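Local structure of isoflavone reductase (Medicago sativa, 2GAS) at residues T69-K72 / A73-V77; N260-L263 / A264-S268; T295-T298 / A299-L303. The protein reduces 2'-hydroxyisoflavones to chiral isoflavanones with NADPH, giving the penultimate intermediate in the synthesis of the alfalfa phytoalexin medicarpin. All coordinates share one frame; numbering follows the deposited sequence.

Contact 1 (T69-K72 / A73-V77)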
loop_
_atom_site.group_PDB
_atom_site.type_symbol
_atom_site.label_atom_id
_atom_site.label_comp_id
_atom_site.label_asym_id
_atom_site.label_seq_id
_atom_site.Cartn_x
_atom_site.Cartn_y
_atom_site.Cartn_z
ATOM N N THR A 69 22.346 -13.996 -3.612
ATOM C CA THR A 69 21.186 -14.279 -4.444
ATOM C C THR A 69 20.473 -12.982 -4.810
ATOM O O THR A 69 19.963 -12.843 -5.918
ATOM C CB THR A 69 20.190 -15.205 -3.724
ATOM O OG1 THR A 69 19.648 -14.532 -2.584
ATOM C CG2 THR A 69 20.887 -16.479 -3.269
ATOM N N LEU A 70 20.443 -12.040 -3.873
ATOM C CA LEU A 70 19.796 -10.749 -4.096
ATOM C C LEU A 70 20.461 -9.986 -5.237
ATOM O O LEU A 70 19.794 -9.546 -6.173
ATOM C CB LEU A 70 19.854 -9.898 -2.829
ATOM C CG LEU A 70 18.545 -9.611 -2.096
ATOM C CD1 LEU A 70 18.824 -8.639 -0.963
ATOM C CD2 LEU A 70 17.518 -9.020 -3.059
ATOM N N VAL A 71 21.779 -9.824 -5.149
ATOM C CA VAL A 71 22.523 -9.117 -6.182
ATOM C C VAL A 71 22.355 -9.806 -7.533
ATOM O O VAL A 71 22.136 -9.148 -8.546
ATOM C CB VAL A 71 24.031 -9.046 -5.845
ATOM C CG1 VAL A 71 24.793 -8.416 -6.998
ATOM C CG2 VAL A 71 24.244 -8.249 -4.566
ATOM N N LYS A 72 22.446 -11.133 -7.543
ATOM C CA LYS A 72 22.309 -11.898 -8.780
ATOM C C LYS A 72 20.954 -11.695 -9.447
ATOM O O LYS A 72 20.864 -11.606 -10.671
ATOM C CB LYS A 72 22.521 -13.392 -8.508
ATOM C CG LYS A 72 22.394 -14.264 -9.751
ATOM C CD LYS A 72 22.575 -15.740 -9.423
ATOM C CE LYS A 72 22.435 -16.603 -10.672
ATOM N NZ LYS A 72 21.087 -16.482 -11.308
ATOM N N ALA A 73 19.903 -11.621 -8.637
ATOM C CA ALA A 73 18.555 -11.431 -9.155
ATOM C C ALA A 73 18.380 -10.014 -9.687
ATOM O O ALA A 73 17.877 -9.812 -10.791
ATOM C CB ALA A 73 17.532 -11.702 -8.055
ATOM N N ILE A 74 18.806 -9.038 -8.892
ATOM C CA ILE A 74 18.681 -7.634 -9.262
ATOM C C ILE A 74 19.439 -7.271 -10.540
ATOM O O ILE A 74 18.996 -6.416 -11.308
ATOM C CB ILE A 74 19.136 -6.731 -8.093
ATOM C CG1 ILE A 74 18.180 -6.911 -6.910
ATOM C CG2 ILE A 74 19.177 -5.278 -8.530
ATOM C CD1 ILE A 74 18.587 -6.161 -5.654
ATOM N N LYS A 75 20.573 -7.922 -10.777
ATOM C CA LYS A 75 21.353 -7.648 -11.981
ATOM C C LYS A 75 20.603 -8.025 -13.256
ATOM O O LYS A 75 20.949 -7.575 -14.351
ATOM C CB LYS A 75 22.680 -8.409 -11.942
ATOM C CG LYS A 75 23.754 -7.760 -11.100
ATOM C CD LYS A 75 25.009 -8.615 -11.094
ATOM C CE LYS A 75 26.231 -7.794 -10.746
ATOM N NZ LYS A 75 26.505 -6.781 -11.810
ATOM N N GLN A 76 19.567 -8.844 -13.115
ATOM C CA GLN A 76 18.797 -9.290 -14.270
ATOM C C GLN A 76 17.603 -8.408 -14.628
ATOM O O GLN A 76 16.960 -8.628 -15.650
ATOM C CB GLN A 76 18.306 -10.721 -14.038
ATOM C CG GLN A 76 19.418 -11.732 -13.840
ATOM C CD GLN A 76 18.893 -13.101 -13.458
ATOM O OE1 GLN A 76 18.218 -13.766 -14.245
ATOM N NE2 GLN A 76 19.195 -13.528 -12.239
ATOM N N VAL A 77 17.317 -7.408 -13.800
ATOM C CA VAL A 77 16.171 -6.540 -14.043
ATOM C C VAL A 77 16.509 -5.053 -14.071
ATOM O O VAL A 77 17.657 -4.659 -13.865
ATOM C CB VAL A 77 15.084 -6.781 -12.975
ATOM C CG1 VAL A 77 14.665 -8.246 -12.986
ATOM C CG2 VAL A 77 15.618 -6.391 -11.597
HETATM O O HOH W 1 18.784 -15.376 -10.268
#
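Residue by residue, Ala73, Ile74 and Lys75 give their backbone N-H groups to the carbonyls of Thr69, Leu70 and Val71, the i to i+4 ladder of an alpha helix, and a type I turn from Ile74 to Val77 then leads the chain away. The stretch belongs to helix 67-74 of the NADP-binding Rossmann domain and the turn that follows it, just before strand 79-82 of the parallel sheet. The bond from Ile74 N to Leu70 O is short and straight, 2.9 Å and 170° at the hydrogen. The Leu70 and Ile74 side chains run side by side, and Leu70 CD2 meets Ile74 CD1 at 4.0 Å. Both reach helix 92-102, where Leu70 touches Ile95 and Ala98 and Ile74 touches Ile99 and Ala102. Ala73 faces the sheet instead, against Leu32 and Leu60. Val71 and Lys75 also lie alongside each other: with CG1 anti to the backbone N (chi1 175°), Val71 turns that methyl to the aliphatic part of the lysine, 4.1 Å from Lys75 CE. On the exposed side Lys72 and Gln76 cross at a slant. Gln76, extended beyond CG, reaches back toward the preceding turn, and its NE2 donates to Lys72 O at 3.0 Å in a nearly straight bond. Lys72 O lies in the plane of that amide, whereas NE2 stands well above the plane of the carbonyl. The Lys72 chain is extended until its last bend, which brings NZ beside the same amide; one water accepts from both, 2.8 Å from Lys72 NZ and 2.7 Å from Gln76 NE2.

Contact 2 (N260-L263 / A264-S268)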
loop_
_atom_site.group_PDB
_atom_site.type_symbol
_atom_site.label_atom_id
_atom_site.label_comp_id
_atom_site.label_asym_id
_atom_site.label_seq_id
_atom_site.Cartn_x
_atom_site.Cartn_y
_atom_site.Cartn_z
ATOM N N ASN A 260 -4.085 -0.846 20.135
ATOM C CA ASN A 260 -3.643 0.539 20.200
ATOM C C ASN A 260 -3.081 0.968 18.847
ATOM O O ASN A 260 -3.272 2.104 18.414
ATOM C CB ASN A 260 -2.585 0.721 21.297
ATOM C CG ASN A 260 -1.411 -0.242 21.164
ATOM O OD1 ASN A 260 -0.375 -0.059 21.808
ATOM N ND2 ASN A 260 -1.568 -1.273 20.347
ATOM N N TYR A 261 -2.393 0.045 18.183
ATOM C CA TYR A 261 -1.798 0.312 16.880
ATOM C C TYR A 261 -2.894 0.593 15.857
ATOM O O TYR A 261 -2.805 1.537 15.073
ATOM C CB TYR A 261 -0.982 -0.896 16.424
ATOM C CG TYR A 261 -0.268 -0.690 15.112
ATOM C CD1 TYR A 261 0.972 -0.054 15.063
ATOM C CD2 TYR A 261 -0.836 -1.120 13.912
ATOM C CE1 TYR A 261 1.630 0.147 13.848
ATOM C CE2 TYR A 261 -0.188 -0.921 12.693
ATOM C CZ TYR A 261 1.043 -0.289 12.669
ATOM O OH TYR A 261 1.689 -0.099 11.469
ATOM N N LEU A 262 -3.927 -0.239 15.885
ATOM C CA LEU A 262 -5.056 -0.120 14.971
ATOM C C LEU A 262 -5.761 1.222 15.152
ATOM O O LEU A 262 -6.024 1.933 14.180
ATOM C CB LEU A 262 -6.033 -1.270 15.227
ATOM C CG LEU A 262 -6.833 -1.832 14.055
ATOM C CD1 LEU A 262 -5.878 -2.395 13.006
ATOM C CD2 LEU A 262 -7.769 -2.928 14.561
ATOM N N LEU A 263 -6.062 1.574 16.400
ATOM C CA LEU A 263 -6.731 2.839 16.684
ATOM C C LEU A 263 -5.878 4.030 16.281
ATOM O O LEU A 263 -6.398 5.042 15.811
ATOM C CB LEU A 263 -7.076 2.956 18.170
ATOM C CG LEU A 263 -8.490 2.585 18.614
ATOM C CD1 LEU A 263 -8.672 3.032 20.057
ATOM C CD2 LEU A 263 -9.523 3.262 17.720
ATOM N N ALA A 264 -4.566 3.923 16.477
ATOM C CA ALA A 264 -3.671 5.017 16.111
ATOM C C ALA A 264 -3.680 5.182 14.590
ATOM O O ALA A 264 -3.619 6.292 14.076
ATOM C CB ALA A 264 -2.256 4.736 16.608
ATOM N N LEU A 265 -3.757 4.062 13.875
ATOM C CA LEU A 265 -3.803 4.106 12.418
ATOM C C LEU A 265 -5.077 4.840 11.979
ATOM O O LEU A 265 -5.024 5.731 11.133
ATOM C CB LEU A 265 -3.785 2.681 11.850
ATOM C CG LEU A 265 -3.750 2.533 10.328
ATOM C CD1 LEU A 265 -2.538 3.248 9.752
ATOM C CD2 LEU A 265 -3.706 1.053 9.978
ATOM N N TYR A 266 -6.213 4.472 12.570
ATOM C CA TYR A 266 -7.496 5.103 12.252
ATOM C C TYR A 266 -7.492 6.579 12.654
ATOM O O TYR A 266 -8.049 7.418 11.956
ATOM C CB TYR A 266 -8.638 4.400 12.987
ATOM C CG TYR A 266 -8.884 2.969 12.575
ATOM C CD1 TYR A 266 -9.482 2.076 13.462
ATOM C CD2 TYR A 266 -8.540 2.508 11.305
ATOM C CE1 TYR A 266 -9.731 0.761 13.103
ATOM C CE2 TYR A 266 -8.789 1.180 10.932
ATOM C CZ TYR A 266 -9.382 0.317 11.841
ATOM O OH TYR A 266 -9.618 -0.999 11.511
ATOM N N HIS A 267 -6.882 6.885 13.794
ATOM C CA HIS A 267 -6.797 8.267 14.265
ATOM C C HIS A 267 -6.128 9.146 13.203
ATOM O O HIS A 267 -6.616 10.220 12.858
ATOM C CB HIS A 267 -5.997 8.318 15.576
ATOM C CG HIS A 267 -5.524 9.688 15.957
ATOM N ND1 HIS A 267 -6.347 10.638 16.525
ATOM C CD2 HIS A 267 -4.306 10.268 15.842
ATOM C CE1 HIS A 267 -5.653 11.744 16.743
ATOM N NE2 HIS A 267 -4.413 11.545 16.337
ATOM N N SER A 268 -5.003 8.679 12.679
ATOM C CA SER A 268 -4.276 9.420 11.665
ATOM C C SER A 268 -5.078 9.553 10.370
ATOM O O SER A 268 -5.073 10.601 9.733
ATOM C CB SER A 268 -2.941 8.716 11.383
ATOM O OG SER A 268 -2.247 9.340 10.316
#
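Asn260 enters through its main chain, its O accepting from Ala264 N at 3.0 Å while the Ala264 methyl sits against that same oxygen. One residue on, Tyr261 O takes the N-H of Leu265, also at 3.0 Å; the phenol ring of Tyr261 leaves the helix to lie on Val126 and Val129. These are successive turns of the alpha helix 259-271, packed against helices 126-143 and 245-254, and here Leu262 and Tyr266, four residues apart, lie side by side and point the same way. Leu262 CG comes within 4.0 Å of Tyr266 CZ. The Leu262 carbonyl has two roles: Leu262 O accepts from Tyr266 N at 3.0 Å and also stands over one face of the ring, toward the rim, 3.4 Å from Tyr266 CG. That placement follows from chi1 of Tyr266 (-65°), which sets CG beside its own backbone N and swings the ring back along the helix. With an alanine in place of Tyr266 the ring is gone, and a gap would probably open beside Leu262 CG and Leu166, both of which the tyrosine touches. Leu263 closes the series, its O receiving His267 N at 2.8 Å and its CD2 lying 4.4 Å from Tyr266 CD1.

Contact 3 (T295-T298 / A299-L303); sequences TYTT and ADEYL
A capping box starts the short helix 299-303: Thr298 is the N-cap residue, and Glu301, three positions on, returns its carboxylate to the backbone of the cap. Thr298 OG1 accepts from Glu301 N at 3.0 Å, closing one half. In the reciprocal half Thr298 N gives its hydrogen to Glu301 OE2 at 3.1 Å, a nearly straight bond that meets the oxygen from above the carboxylate plane. The threonine hydroxyl sits between its own backbone N and carbonyl carbon (chi1 64°), which turns it to the first turn of the helix. The glutamate chain, extended beyond CG, crosses it closely, with Glu301 CG 3.1 Å from Thr298 OG1. A water bridges the same carboxylate back to the loop, donating to Glu301 OE2 at 2.9 Å and to Tyr296 O at 2.7 Å, so OE2 accepts two hydrogen bonds, which probably help to fix the rotation of the carboxylate. Thr298 O begins the helical ladder by accepting from Tyr302 N at 2.8 Å, and Thr297 CG2 packs 4.0 Å from Glu301 CB. Asn219 grips the approach to the helix, its side chain bonding Ala299 N and Thr297 O. Beyond the cap, Ala299, Tyr302 and Leu303 rest on Leu160 of helix 156-160, while Leu303 also touches Trp230 of helix 223-234, whose Lys233 forms a salt bridge with Asp300.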
loop_
_atom_site.group_PDB
_atom_site.type_symbol
_atom_site.label_atom_id
_atom_site.label_comp_id
_atom_site.label_asym_id
_atom_site.label_seq_id
_atom_site.Cartn_x
_atom_site.Cartn_y
_atom_site.Cartn_z
ATOM N N THR A 295 -9.232 3.252 -15.254
ATOM C CA THR A 295 -10.600 3.148 -14.751
ATOM C C THR A 295 -10.608 2.398 -13.424
ATOM O O THR A 295 -10.630 1.169 -13.387
ATOM C CB THR A 295 -11.516 2.412 -15.743
ATOM O OG1 THR A 295 -11.345 2.964 -17.054
ATOM C CG2 THR A 295 -12.975 2.576 -15.333
ATOM N N TYR A 296 -10.613 3.148 -12.331
ATOM C CA TYR A 296 -10.578 2.544 -11.008
ATOM C C TYR A 296 -11.926 2.093 -10.461
ATOM O O TYR A 296 -12.976 2.611 -10.845
ATOM C CB TYR A 296 -9.932 3.516 -10.014
ATOM C CG TYR A 296 -10.663 4.833 -9.847
ATOM C CD1 TYR A 296 -10.393 5.924 -10.679
ATOM C CD2 TYR A 296 -11.615 4.994 -8.845
ATOM C CE1 TYR A 296 -11.054 7.140 -10.508
ATOM C CE2 TYR A 296 -12.281 6.201 -8.668
ATOM C CZ TYR A 296 -11.996 7.269 -9.499
ATOM O OH TYR A 296 -12.648 8.459 -9.309
ATOM N N THR A 297 -11.878 1.114 -9.564
ATOM C CA THR A 297 -13.072 0.597 -8.909
ATOM C C THR A 297 -13.468 1.619 -7.848
ATOM O O THR A 297 -12.644 2.027 -7.030
ATOM C CB THR A 297 -12.789 -0.759 -8.226
ATOM O OG1 THR A 297 -12.522 -1.752 -9.225
ATOM C CG2 THR A 297 -13.980 -1.195 -7.386
ATOM N N THR A 298 -14.724 2.050 -7.861
ATOM C CA THR A 298 -15.166 3.040 -6.888
ATOM C C THR A 298 -15.478 2.417 -5.531
ATOM O O THR A 298 -15.676 1.209 -5.413
ATOM C CB THR A 298 -16.418 3.784 -7.383
ATOM O OG1 THR A 298 -17.500 2.854 -7.508
ATOM C CG2 THR A 298 -16.150 4.428 -8.738
ATOM N N ALA A 299 -15.513 3.249 -4.498
ATOM C CA ALA A 299 -15.831 2.758 -3.167
ATOM C C ALA A 299 -17.244 2.184 -3.232
ATOM O O ALA A 299 -17.552 1.177 -2.596
ATOM C CB ALA A 299 -15.768 3.894 -2.164
ATOM N N ASP A 300 -18.098 2.833 -4.018
ATOM C CA ASP A 300 -19.478 2.390 -4.185
ATOM C C ASP A 300 -19.518 0.979 -4.770
ATOM O O ASP A 300 -20.228 0.111 -4.272
ATOM C CB ASP A 300 -20.229 3.349 -5.114
ATOM C CG ASP A 300 -21.686 2.967 -5.289
ATOM O OD1 ASP A 300 -22.469 3.145 -4.333
ATOM O OD2 ASP A 300 -22.045 2.480 -6.380
ATOM N N GLU A 301 -18.748 0.761 -5.831
ATOM C CA GLU A 301 -18.683 -0.544 -6.483
ATOM C C GLU A 301 -18.077 -1.584 -5.544
ATOM O O GLU A 301 -18.577 -2.706 -5.439
ATOM C CB GLU A 301 -17.858 -0.443 -7.780
ATOM C CG GLU A 301 -18.580 0.289 -8.918
ATOM C CD GLU A 301 -17.676 0.662 -10.098
ATOM O OE1 GLU A 301 -18.219 1.053 -11.155
ATOM O OE2 GLU A 301 -16.435 0.584 -9.977
ATOM N N TYR A 302 -17.007 -1.209 -4.845
ATOM C CA TYR A 302 -16.356 -2.124 -3.921
ATOM C C TYR A 302 -17.315 -2.674 -2.863
ATOM O O TYR A 302 -17.311 -3.867 -2.566
ATOM C CB TYR A 302 -15.177 -1.439 -3.213
ATOM C CG TYR A 302 -14.587 -2.291 -2.109
ATOM C CD1 TYR A 302 -13.747 -3.367 -2.403
ATOM C CD2 TYR A 302 -14.952 -2.088 -0.779
ATOM C CE1 TYR A 302 -13.299 -4.222 -1.396
ATOM C CE2 TYR A 302 -14.513 -2.931 0.229
ATOM C CZ TYR A 302 -13.689 -3.999 -0.083
ATOM O OH TYR A 302 -13.286 -4.853 0.918
ATOM N N LEU A 303 -18.130 -1.798 -2.292
ATOM C CA LEU A 303 -19.066 -2.205 -1.253
ATOM C C LEU A 303 -20.234 -3.067 -1.735
ATOM O O LEU A 303 -20.900 -3.716 -0.926
ATOM C CB LEU A 303 -19.599 -0.967 -0.529
ATOM C CG LEU A 303 -18.564 -0.229 0.325
ATOM C CD1 LEU A 303 -19.159 1.077 0.817
ATOM C CD2 LEU A 303 -18.135 -1.101 1.495
HETATM O O HOH W 2 -15.235 1.954 -12.171
#

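How the contacts relate
The three contacts follow one another along the chain without touching. Contact 1 lies on the Rossmann side of the molecule, and contacts 2 and 3 are both across the chain's centre from it, each about 37 Å away between centres. Contacts 2 and 3 are nearer each other, about 24 Å between centres and about 12 Å at their nearest atoms. Contact 2 comes closest to the chemistry, with the side chain of Tyr261 about 7 Å from that of Lys133, the inferred proton acceptor. At the cofactor end, the side chain of Thr69 in contact 1 is about 7 Å from that of Arg34, which probably binds NADP(+). The side chain of Tyr302 in contact 3 stays about 11 Å from that of Ile14 in the glycine-rich loop.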